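Local structure of sugar ABC transporter (Sugar-binding protein) (Bacillus halodurans, 4YO7) at residues V161-D175 against W222-N235. The protein probably serves as the sugar-binding component of an ABC transporter and binds myo-inositol. Numbering follows the deposited sequence.
Sequences VAKLLNNEGNIAIMD and WLNSGTEIDAVVAN
Asn170 and Asp230 are bonded to each other just ahead of the paired stretch Ile171-Met174 with Ala231-Ala234. Asp230 OD2 accepts an almost straight bond (176°) from Asn170 N at 2.8 Å through its anti lone pair, the one turned away from OD1, while Asn170 O accepts from both Asp230 N and Ala231 N. The amide of Asn170 also reaches out: Asn170 ND2 donates a hydrogen bond to Glu228 O at 3.1 Å; that oxygen sits close to the amide plane, though ND2 itself stands well above the plane of the carbonyl. From there parallel pairing runs on through Ala172 N to Ala231 O, Val233 N to Ala172 O, Met174 N to Val233 O and finally Asn235 N to Met174 O. Strands 169-175 and 231-234 are the middle pair of a four-stranded parallel sheet in one lobe of this periplasmic-binding-protein fold, and Asn235, whose side chain is about 7 Å from the bound inositol, precedes the pocket residue Asn236. Its OD1 accepts from Gly176 N. Apolar packing differs between the faces. On one, Trp222 meets Ala172 CB with CZ3 at 3.5 Å, and selenomethionine Met174, extended beyond CG (chi2 -171°), brings its CG to 3.6 Å from Trp222 CH2 and its CE near Trp222 CZ3. On the other, Ala231 CB lies 3.8 Å from Val161 CG1, with Ile171 CD1 equally close.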
ATOM      1  N   VAL A 161     -10.459 -11.148  11.812  1.00 13.03           N
ATOM      2  CA  VAL A 161     -11.091 -12.274  11.120  1.00 13.20           C
ATOM      3  C   VAL A 161     -11.156 -13.483  12.052  1.00 13.82           C
ATOM      4  O   VAL A 161     -12.171 -14.180  12.114  1.00 14.33           O
ATOM      5  CB  VAL A 161     -10.338 -12.635   9.794  1.00 12.58           C
ATOM      6  CG1 VAL A 161     -10.857 -13.926   9.205  1.00 12.85           C
ATOM      7  CG2 VAL A 161     -10.466 -11.513   8.791  1.00 12.91           C
ATOM      8  N   ALA A 162     -10.076 -13.729  12.785  1.00 15.98           N
ATOM      9  CA  ALA A 162     -10.047 -14.830  13.753  1.00 14.50           C
ATOM     10  C   ALA A 162     -11.151 -14.674  14.809  1.00 15.26           C
ATOM     11  O   ALA A 162     -11.821 -15.649  15.149  1.00 15.87           O
ATOM     12  CB  ALA A 162      -8.703 -14.904  14.425  1.00 14.45           C
ATOM     13  N   LYS A 163     -11.339 -13.458  15.312  1.00 17.14           N
ATOM     14  CA  LYS A 163     -12.417 -13.210  16.273  1.00 16.03           C
ATOM     15  C   LYS A 163     -13.771 -13.532  15.667  1.00 16.43           C
ATOM     16  O   LYS A 163     -14.610 -14.171  16.310  1.00 19.41           O
ATOM     17  CB  LYS A 163     -12.387 -11.765  16.767  1.00 23.59           C
ATOM     18  CG  LYS A 163     -11.242 -11.507  17.708  1.00 29.71           C
ATOM     19  CD  LYS A 163     -11.118 -10.042  18.088  1.00 42.70           C
ATOM     20  CE  LYS A 163      -9.779  -9.757  18.776  1.00 45.59           C
ATOM     21  NZ  LYS A 163      -9.511  -8.295  18.964  1.00 49.02           N
ATOM     22  N   LEU A 164     -13.980 -13.130  14.421  1.00 17.10           N
ATOM     23  CA  LEU A 164     -15.254 -13.358  13.767  1.00 15.94           C
ATOM     24  C   LEU A 164     -15.514 -14.843  13.537  1.00 19.28           C
ATOM     25  O   LEU A 164     -16.664 -15.285  13.536  1.00 23.72           O
ATOM     26  CB  LEU A 164     -15.299 -12.602  12.452  1.00 17.29           C
ATOM     27  CG  LEU A 164     -15.321 -11.076  12.493  1.00 20.84           C
ATOM     28  CD1 LEU A 164     -15.053 -10.498  11.120  1.00 22.69           C
ATOM     29  CD2 LEU A 164     -16.650 -10.572  12.998  1.00 18.28           C
ATOM     30  N   LEU A 165     -14.444 -15.613  13.367  1.00 17.58           N
ATOM     31  CA  LEU A 165     -14.545 -17.055  13.139  1.00 18.74           C
ATOM     32  C   LEU A 165     -14.517 -17.881  14.429  1.00 19.20           C
ATOM     33  O   LEU A 165     -14.615 -19.115  14.383  1.00 21.68           O
ATOM     34  CB  LEU A 165     -13.404 -17.521  12.239  1.00 15.68           C
ATOM     35  CG  LEU A 165     -13.415 -17.003  10.797  1.00 14.50           C
ATOM     36  CD1 LEU A 165     -12.141 -17.396  10.103  1.00 16.31           C
ATOM     37  CD2 LEU A 165     -14.622 -17.562  10.057  1.00 20.03           C
ATOM     38  N   ASN A 166     -14.396 -17.212  15.572  1.00 18.23           N
ATOM     39  CA  ASN A 166     -14.196 -17.899  16.848  1.00 18.54           C
ATOM     40  C   ASN A 166     -13.023 -18.878  16.735  1.00 20.03           C
ATOM     41  O   ASN A 166     -13.053 -19.997  17.247  1.00 18.29           O
ATOM     42  CB  ASN A 166     -15.474 -18.604  17.287  1.00 25.37           C
ATOM     43  CG  ASN A 166     -16.542 -17.626  17.685  1.00 37.72           C
ATOM     44  OD1 ASN A 166     -16.379 -16.889  18.656  1.00 44.51           O
ATOM     45  ND2 ASN A 166     -17.636 -17.593  16.930  1.00 43.54           N
ATOM     46  N   ASN A 167     -11.986 -18.415  16.044  1.00 15.83           N
ATOM     47  CA  ASN A 167     -10.727 -19.144  15.879  1.00 17.42           C
ATOM     48  C   ASN A 167     -10.841 -20.471  15.133  1.00 16.24           C
ATOM     49  O   ASN A 167      -9.962 -21.327  15.227  1.00 18.24           O
ATOM     50  CB  ASN A 167     -10.092 -19.369  17.243  1.00 17.13           C
ATOM     51  CG  ASN A 167      -9.698 -18.075  17.894  1.00 20.21           C
ATOM     52  OD1 ASN A 167      -9.421 -17.089  17.205  1.00 18.79           O
ATOM     53  ND2 ASN A 167      -9.663 -18.059  19.214  1.00 23.50           N
ATOM     54  N   GLU A 168     -11.908 -20.630  14.358  1.00 17.25           N
ATOM     55  CA  GLU A 168     -12.089 -21.847  13.580  1.00 17.98           C
ATOM     56  C   GLU A 168     -12.505 -21.530  12.161  1.00 14.83           C
ATOM     57  O   GLU A 168     -13.542 -20.908  11.937  1.00 19.81           O
ATOM     58  CB  GLU A 168     -13.141 -22.761  14.227  1.00 23.95           C
ATOM     59  CG  GLU A 168     -12.781 -23.203  15.635  1.00 45.10           C
ATOM     60  CD  GLU A 168     -13.700 -24.289  16.166  1.00 61.17           C
ATOM     61  OE1 GLU A 168     -14.749 -24.548  15.536  1.00 61.83           O
ATOM     62  OE2 GLU A 168     -13.365 -24.887  17.213  1.00 69.59           O
ATOM     63  N   GLY A 169     -11.723 -22.008  11.202  1.00 16.21           N
ATOM     64  CA  GLY A 169     -12.077 -21.806   9.808  1.00 20.76           C
ATOM     65  C   GLY A 169     -10.967 -22.069   8.819  1.00 16.36           C
ATOM     66  O   GLY A 169      -9.779 -22.009   9.145  1.00 16.29           O
ATOM     67  N   ASN A 170     -11.392 -22.355   7.592  1.00 13.16           N
ATOM     68  CA  ASN A 170     -10.508 -22.493   6.448  1.00 12.36           C
ATOM     69  C   ASN A 170     -10.284 -21.135   5.800  1.00 11.90           C
ATOM     70  O   ASN A 170     -11.240 -20.467   5.437  1.00 13.87           O
ATOM     71  CB  ASN A 170     -11.109 -23.453   5.431  1.00 14.14           C
ATOM     72  CG  ASN A 170     -11.098 -24.896   5.904  1.00 19.27           C
ATOM     73  OD1 ASN A 170     -10.480 -25.235   6.911  1.00 20.12           O
ATOM     74  ND2 ASN A 170     -11.752 -25.757   5.144  1.00 29.87           N
ATOM     75  N   ILE A 171      -9.027 -20.733   5.690  1.00 11.00           N
ATOM     76  CA  ILE A 171      -8.682 -19.399   5.224  1.00 10.87           C
ATOM     77  C   ILE A 171      -8.104 -19.484   3.817  1.00 12.49           C
ATOM     78  O   ILE A 171      -7.248 -20.326   3.556  1.00 11.38           O
ATOM     79  CB  ILE A 171      -7.668 -18.739   6.167  1.00 11.52           C
ATOM     80  CG1 ILE A 171      -8.126 -18.853   7.628  1.00 15.93           C
ATOM     81  CG2 ILE A 171      -7.449 -17.292   5.766  1.00 11.27           C
ATOM     82  CD1 ILE A 171      -9.471 -18.222   7.897  1.00 14.80           C
ATOM     83  N   ALA A 172      -8.571 -18.614   2.917  1.00 10.76           N
ATOM     84  CA  ALA A 172      -7.975 -18.424   1.597  1.00  9.46           C
ATOM     85  C   ALA A 172      -7.318 -17.047   1.583  1.00 12.57           C
ATOM     86  O   ALA A 172      -7.985 -16.043   1.836  1.00 11.15           O
ATOM     87  CB  ALA A 172      -9.043 -18.530   0.509  1.00 10.52           C
ATOM     88  N   ILE A 173      -6.008 -17.014   1.347  1.00  9.59           N
ATOM     89  CA  ILE A 173      -5.246 -15.770   1.342  1.00 10.15           C
ATOM     90  C   ILE A 173      -4.958 -15.327  -0.081  1.00  8.06           C
ATOM     91  O   ILE A 173      -4.399 -16.101  -0.866  1.00  9.79           O
ATOM     92  CB  ILE A 173      -3.900 -15.918   2.102  1.00  8.53           C
ATOM     93  CG1 ILE A 173      -4.161 -16.144   3.595  1.00 12.59           C
ATOM     94  CG2 ILE A 173      -3.028 -14.671   1.922  1.00 10.97           C
ATOM     95  CD1 ILE A 173      -2.911 -16.417   4.406  1.00 12.71           C
HETATM   96  N   MSE A 174      -5.343 -14.093  -0.410  1.00  7.84           N
HETATM   97  CA  MSE A 174      -4.977 -13.470  -1.688  1.00  7.64           C
HETATM   98  C   MSE A 174      -3.746 -12.602  -1.505  1.00  8.03           C
HETATM   99  O   MSE A 174      -3.798 -11.522  -0.920  1.00  9.11           O
HETATM  100  CB  MSE A 174      -6.122 -12.634  -2.272  1.00 10.50           C
HETATM  101  CG  MSE A 174      -7.322 -13.460  -2.577  1.00 12.16           C
HETATM  102 SE   MSE A 174      -8.624 -12.371  -3.571  1.00 20.76          SE
HETATM  103  CE  MSE A 174      -9.673 -13.839  -4.293  1.00 10.78           C
ATOM    104  N   ASP A 175      -2.632 -13.117  -2.005  1.00  7.95           N
ATOM    105  CA  ASP A 175      -1.393 -12.351  -2.117  1.00  8.12           C
ATOM    106  C   ASP A 175      -1.529 -11.226  -3.117  1.00  7.68           C
ATOM    107  O   ASP A 175      -2.158 -11.366  -4.191  1.00  8.57           O
ATOM    108  CB  ASP A 175      -0.197 -13.230  -2.558  1.00  6.60           C
ATOM    109  CG  ASP A 175       0.446 -14.014  -1.434  1.00  9.74           C
ATOM    110  OD1 ASP A 175       0.677 -13.477  -0.312  1.00 14.40           O
ATOM    111  OD2 ASP A 175       0.793 -15.194  -1.703  1.00 16.41           O
ATOM    112  N   TRP A 222     -11.191 -20.510  -7.325  1.00 11.86           N
ATOM    113  CA  TRP A 222     -11.242 -21.123  -6.021  1.00 12.90           C
ATOM    114  C   TRP A 222     -12.600 -21.755  -5.746  1.00 14.63           C
ATOM    115  O   TRP A 222     -12.676 -22.844  -5.180  1.00 18.29           O
ATOM    116  CB  TRP A 222     -10.934 -20.087  -4.967  1.00 12.56           C
ATOM    117  CG  TRP A 222      -9.463 -19.796  -4.788  1.00 10.48           C
ATOM    118  CD1 TRP A 222      -8.393 -20.488  -5.314  1.00 11.48           C
ATOM    119  CD2 TRP A 222      -8.906 -18.755  -3.985  1.00  9.70           C
ATOM    120  NE1 TRP A 222      -7.210 -19.930  -4.874  1.00 10.58           N
ATOM    121  CE2 TRP A 222      -7.503 -18.865  -4.059  1.00 12.01           C
ATOM    122  CE3 TRP A 222      -9.461 -17.736  -3.212  1.00 11.63           C
ATOM    123  CZ2 TRP A 222      -6.655 -18.000  -3.379  1.00 11.04           C
ATOM    124  CZ3 TRP A 222      -8.620 -16.886  -2.546  1.00  9.22           C
ATOM    125  CH2 TRP A 222      -7.240 -17.014  -2.631  1.00  8.71           C
ATOM    126  N   LEU A 223     -13.660 -21.062  -6.143  1.00 14.20           N
ATOM    127  CA  LEU A 223     -15.013 -21.568  -5.992  1.00 15.93           C
ATOM    128  C   LEU A 223     -15.190 -22.849  -6.798  1.00 21.21           C
ATOM    129  O   LEU A 223     -15.871 -23.785  -6.357  1.00 21.33           O
ATOM    130  CB  LEU A 223     -16.023 -20.512  -6.438  1.00 16.29           C
ATOM    131  CG  LEU A 223     -16.203 -19.349  -5.461  1.00 19.09           C
ATOM    132  CD1 LEU A 223     -16.971 -18.219  -6.094  1.00 23.90           C
ATOM    133  CD2 LEU A 223     -16.875 -19.822  -4.202  1.00 25.26           C
ATOM    134  N   ASN A 224     -14.579 -22.904  -7.975  1.00 19.00           N
ATOM    135  CA  ASN A 224     -14.730 -24.069  -8.842  1.00 19.20           C
ATOM    136  C   ASN A 224     -13.891 -25.262  -8.396  1.00 24.52           C
ATOM    137  O   ASN A 224     -14.050 -26.367  -8.914  1.00 36.22           O
ATOM    138  CB  ASN A 224     -14.369 -23.724 -10.282  1.00 20.39           C
ATOM    139  CG  ASN A 224     -15.412 -22.858 -10.954  1.00 35.24           C
ATOM    140  OD1 ASN A 224     -16.573 -22.830 -10.546  1.00 36.96           O
ATOM    141  ND2 ASN A 224     -15.004 -22.158 -12.007  1.00 36.63           N
ATOM    142  N   SER A 225     -12.999 -25.042  -7.448  1.00 19.36           N
ATOM    143  CA  SER A 225     -12.181 -26.114  -6.900  1.00 22.71           C
ATOM    144  C   SER A 225     -12.956 -26.951  -5.880  1.00 29.35           C
ATOM    145  O   SER A 225     -12.522 -28.032  -5.509  1.00 31.22           O
ATOM    146  CB  SER A 225     -10.919 -25.546  -6.250  1.00 24.17           C
ATOM    147  OG  SER A 225     -11.163 -25.051  -4.935  1.00 21.82           O
ATOM    148  N   GLY A 226     -14.094 -26.442  -5.420  1.00 26.64           N
ATOM    149  CA  GLY A 226     -14.880 -27.133  -4.418  1.00 27.17           C
ATOM    150  C   GLY A 226     -14.325 -27.044  -3.000  1.00 33.50           C
ATOM    151  O   GLY A 226     -14.973 -27.505  -2.053  1.00 29.86           O
ATOM    152  N   THR A 227     -13.137 -26.456  -2.850  1.00 31.80           N
ATOM    153  CA  THR A 227     -12.509 -26.266  -1.541  1.00 26.89           C
ATOM    154  C   THR A 227     -13.428 -25.492  -0.612  1.00 28.67           C
ATOM    155  O   THR A 227     -14.021 -24.504  -1.019  1.00 22.17           O
ATOM    156  CB  THR A 227     -11.193 -25.494  -1.665  1.00 25.74           C
ATOM    157  OG1 THR A 227     -10.329 -26.179  -2.570  1.00 30.86           O
ATOM    158  CG2 THR A 227     -10.506 -25.360  -0.321  1.00 26.83           C
ATOM    159  N   GLU A 228     -13.548 -25.935   0.634  1.00 17.41           N
ATOM    160  CA  GLU A 228     -14.383 -25.227   1.602  1.00 17.85           C
ATOM    161  C   GLU A 228     -13.611 -24.032   2.145  1.00 20.11           C
ATOM    162  O   GLU A 228     -12.483 -24.179   2.599  1.00 20.01           O
ATOM    163  CB  GLU A 228     -14.810 -26.151   2.728  1.00 24.71           C
ATOM    164  CG  GLU A 228     -15.682 -27.309   2.247  1.00 60.23           C
ATOM    165  CD  GLU A 228     -16.526 -27.904   3.355  1.00 69.19           C
ATOM    166  OE1 GLU A 228     -16.098 -27.839   4.529  1.00 72.13           O
ATOM    167  OE2 GLU A 228     -17.622 -28.426   3.054  1.00 71.83           O
ATOM    168  N   ILE A 229     -14.228 -22.853   2.055  1.00 16.52           N
ATOM    169  CA  ILE A 229     -13.605 -21.593   2.461  1.00 14.46           C
ATOM    170  C   ILE A 229     -14.513 -20.882   3.466  1.00 14.45           C
ATOM    171  O   ILE A 229     -15.696 -20.708   3.216  1.00 20.86           O
ATOM    172  CB  ILE A 229     -13.373 -20.668   1.241  1.00 16.84           C
ATOM    173  CG1 ILE A 229     -12.471 -21.356   0.206  1.00 22.65           C
ATOM    174  CG2 ILE A 229     -12.791 -19.320   1.662  1.00 17.16           C
ATOM    175  CD1 ILE A 229     -12.321 -20.578  -1.096  1.00 26.19           C
ATOM    176  N   ASP A 230     -13.954 -20.450   4.588  1.00 14.45           N
ATOM    177  CA  ASP A 230     -14.726 -19.724   5.583  1.00 13.70           C
ATOM    178  C   ASP A 230     -14.402 -18.235   5.576  1.00 13.57           C
ATOM    179  O   ASP A 230     -15.238 -17.425   5.970  1.00 15.52           O
ATOM    180  CB  ASP A 230     -14.492 -20.311   6.974  1.00 17.76           C
ATOM    181  CG  ASP A 230     -14.955 -21.737   7.064  1.00 23.93           C
ATOM    182  OD1 ASP A 230     -16.161 -21.975   6.868  1.00 21.11           O
ATOM    183  OD2 ASP A 230     -14.120 -22.627   7.298  1.00 17.72           O
ATOM    184  N   ALA A 231     -13.209 -17.882   5.104  1.00 15.08           N
ATOM    185  CA  ALA A 231     -12.780 -16.481   4.998  1.00 12.01           C
ATOM    186  C   ALA A 231     -11.814 -16.309   3.855  1.00 12.79           C
ATOM    187  O   ALA A 231     -10.948 -17.159   3.625  1.00 13.69           O
ATOM    188  CB  ALA A 231     -12.133 -16.011   6.280  1.00 15.00           C
ATOM    189  N   VAL A 232     -11.984 -15.194   3.150  1.00 11.41           N
ATOM    190  CA  VAL A 232     -11.081 -14.775   2.097  1.00 10.31           C
ATOM    191  C   VAL A 232     -10.388 -13.537   2.627  1.00 10.29           C
ATOM    192  O   VAL A 232     -11.043 -12.552   2.947  1.00 12.80           O
ATOM    193  CB  VAL A 232     -11.818 -14.484   0.783  1.00 13.23           C
ATOM    194  CG1 VAL A 232     -10.852 -13.877  -0.257  1.00 16.00           C
ATOM    195  CG2 VAL A 232     -12.454 -15.761   0.266  1.00 17.71           C
ATOM    196  N   VAL A 233      -9.071 -13.609   2.750  1.00  9.44           N
ATOM    197  CA  VAL A 233      -8.294 -12.570   3.395  1.00  9.20           C
ATOM    198  C   VAL A 233      -7.288 -12.055   2.372  1.00  8.67           C
ATOM    199  O   VAL A 233      -6.389 -12.784   1.949  1.00 10.02           O
ATOM    200  CB  VAL A 233      -7.605 -13.107   4.674  1.00 10.03           C
ATOM    201  CG1 VAL A 233      -6.859 -12.013   5.361  1.00 11.94           C
ATOM    202  CG2 VAL A 233      -8.652 -13.681   5.616  1.00 13.27           C
ATOM    203  N   ALA A 234      -7.473 -10.809   1.959  1.00  8.69           N
ATOM    204  CA  ALA A 234      -6.723 -10.249   0.835  1.00 10.51           C
ATOM    205  C   ALA A 234      -5.746  -9.192   1.282  1.00  8.82           C
ATOM    206  O   ALA A 234      -6.052  -8.377   2.148  1.00  8.88           O
ATOM    207  CB  ALA A 234      -7.679  -9.666  -0.186  1.00 11.57           C
ATOM    208  N   ASN A 235      -4.567  -9.187   0.670  1.00  9.24           N
ATOM    209  CA  ASN A 235      -3.559  -8.184   0.960  1.00  9.70           C
ATOM    210  C   ASN A 235      -4.006  -6.732   0.644  1.00  7.78           C
ATOM    211  O   ASN A 235      -3.338  -5.782   1.095  1.00  8.84           O
ATOM    212  CB  ASN A 235      -2.271  -8.439   0.159  1.00  7.48           C
ATOM    213  CG  ASN A 235      -1.401  -9.611   0.644  1.00  8.82           C
ATOM    214  OD1 ASN A 235      -0.385  -9.913  -0.022  1.00  8.32           O
ATOM    215  ND2 ASN A 235      -1.744 -10.265   1.753  1.00  9.21           N
TER